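Local coordinates for protein GH3 beta-N-acetylglucosaminidase (Paenibacillaceae, PDB 6K5J) that hydrolyses the beta-linkages that hold terminal N-acetylglucosamine units at the non-reducing ends of sugar chains, as a glycoside hydrolase family 3 enzyme, at residues A[361-364]-A[365-369]. Numbering follows the deposited sequence.
Sequences KTEL and VERIS
Glu363 and Arg367 lie side by side one turn apart on the alpha-helix 359-372, pointing the same way, an i to i+4 pair of opposite charges suited to its outer surface. Their direct salt bridge is long, 3.7 Å from OE1 of Glu363 to NH2 of Arg367, and the carboxylate and guanidinium planes stand 71° apart. A water in the guanidinium plane joins them, donating to OE1 and accepting from NH2, though both bonds are modelled doubtfully short. Glu363 O sits 3.4 Å above one face of the guanidinium, displaced toward its rim, while accepting the backbone N-H of Arg367 at 3.0 Å.

Glu366 runs back along the preceding turn: with CG anti to its own carbonyl carbon (chi1 -77°) and the chain extended beyond, CG comes within 3.2 Å of Thr362 O, and OE2 reaches 3.6 Å from the methyl CG2 of Thr362. The hydroxyl of Thr362 turns instead to the carbonyl of Thr358. On helix 507-517, Glu366 touches Ser508 and its OE1 forms a long, weak ion pair with Arg511 NE. Were Glu366 an alanine, the Thr362 methyl would probably lose the carboxylate packed against it, and Arg511 its weak ionic partner.

Apolar residues suit the side facing helix 111-127, where Val365 packs on Ile120 and Ile368 on Leu113; Lys361 NZ pairs with Glu124. Leu364 and Ile368 cross at a slant, methyl CD2 of Leu364 meeting methyl CD1 of Ile368 at 3.8 Å.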
loop_
_atom_site.group_PDB
_atom_site.type_symbol
_atom_site.label_atom_id
_atom_site.label_comp_id
_atom_site.label_asym_id
_atom_site.label_seq_id
_atom_site.Cartn_x
_atom_site.Cartn_y
_atom_site.Cartn_z
ATOM N N LYS A 361 12.540 -17.831 -1.756
ATOM C CA LYS A 361 11.511 -16.797 -1.766
ATOM C C LYS A 361 11.646 -15.895 -2.989
ATOM O O LYS A 361 10.640 -15.497 -3.593
ATOM C CB LYS A 361 11.576 -15.981 -0.466
ATOM C CG LYS A 361 11.044 -16.726 0.750
ATOM C CD LYS A 361 11.059 -15.855 2.017
ATOM C CE LYS A 361 12.479 -15.625 2.516
ATOM N NZ LYS A 361 12.508 -14.860 3.809
ATOM N N THR A 362 12.875 -15.563 -3.373
ATOM C CA THR A 362 13.070 -14.740 -4.560
ATOM C C THR A 362 12.565 -15.457 -5.806
ATOM O O THR A 362 11.885 -14.859 -6.645
ATOM C CB THR A 362 14.550 -14.382 -4.713
ATOM O OG1 THR A 362 14.978 -13.605 -3.584
ATOM C CG2 THR A 362 14.796 -13.591 -6.020
ATOM N N GLU A 363 12.878 -16.746 -5.940
ATOM C CA GLU A 363 12.421 -17.469 -7.124
ATOM C C GLU A 363 10.913 -17.652 -7.120
ATOM O O GLU A 363 10.285 -17.633 -8.183
ATOM C CB GLU A 363 13.148 -18.809 -7.226
ATOM C CG GLU A 363 14.606 -18.613 -7.604
ATOM C CD GLU A 363 15.459 -19.830 -7.328
ATOM O OE1 GLU A 363 14.899 -20.876 -6.932
ATOM O OE2 GLU A 363 16.685 -19.737 -7.531
ATOM N N LEU A 364 10.313 -17.795 -5.940
ATOM C CA LEU A 364 8.860 -17.871 -5.853
ATOM C C LEU A 364 8.201 -16.598 -6.391
ATOM O O LEU A 364 7.240 -16.668 -7.169
ATOM C CB LEU A 364 8.443 -18.118 -4.403
ATOM C CG LEU A 364 6.979 -18.474 -4.141
ATOM C CD1 LEU A 364 6.875 -19.295 -2.865
ATOM C CD2 LEU A 364 6.085 -17.239 -4.044
ATOM N N VAL A 365 8.674 -15.422 -5.956
ATOM C CA VAL A 365 8.031 -14.186 -6.403
ATOM C C VAL A 365 8.356 -13.914 -7.869
ATOM O O VAL A 365 7.547 -13.313 -8.586
ATOM C CB VAL A 365 8.399 -12.979 -5.505
ATOM C CG1 VAL A 365 7.962 -13.212 -4.053
ATOM C CG2 VAL A 365 9.858 -12.649 -5.581
ATOM N N GLU A 366 9.527 -14.353 -8.342
ATOM C CA GLU A 366 9.817 -14.281 -9.773
ATOM C C GLU A 366 8.783 -15.057 -10.585
ATOM O O GLU A 366 8.302 -14.584 -11.623
ATOM C CB GLU A 366 11.230 -14.806 -10.045
ATOM C CG GLU A 366 12.308 -13.782 -9.677
ATOM C CD GLU A 366 13.717 -14.317 -9.798
ATOM O OE1 GLU A 366 13.887 -15.534 -10.057
ATOM O OE2 GLU A 366 14.659 -13.506 -9.628
ATOM N N ARG A 367 8.400 -16.236 -10.107
ATOM C CA ARG A 367 7.409 -17.017 -10.834
ATOM C C ARG A 367 6.038 -16.355 -10.804
ATOM O O ARG A 367 5.274 -16.479 -11.767
ATOM C CB ARG A 367 7.373 -18.436 -10.277
ATOM C CG ARG A 367 8.659 -19.189 -10.606
ATOM C CD ARG A 367 8.626 -20.656 -10.158
ATOM N NE ARG A 367 9.995 -21.133 -10.058
ATOM C CZ ARG A 367 10.627 -21.349 -8.913
ATOM N NH1 ARG A 367 9.996 -21.161 -7.762
ATOM N NH2 ARG A 367 11.887 -21.753 -8.925
ATOM N N ILE A 368 5.719 -15.625 -9.731
ATOM C CA ILE A 368 4.476 -14.851 -9.690
ATOM C C ILE A 368 4.468 -13.789 -10.785
ATOM O O ILE A 368 3.496 -13.655 -11.539
ATOM C CB ILE A 368 4.285 -14.216 -8.299
ATOM C CG1 ILE A 368 4.112 -15.293 -7.221
ATOM C CG2 ILE A 368 3.108 -13.263 -8.295
ATOM C CD1 ILE A 368 3.918 -14.711 -5.848
ATOM N N SER A 369 5.549 -13.012 -10.887
ATOM C CA SER A 369 5.572 -11.921 -11.856
ATOM C C SER A 369 5.543 -12.434 -13.289
ATOM O O SER A 369 5.015 -11.750 -14.172
ATOM C CB SER A 369 6.811 -11.045 -11.639
ATOM O OG SER A 369 6.876 -10.573 -10.307
HETATM O O HOH W 1 12.811 -22.128 -6.602
#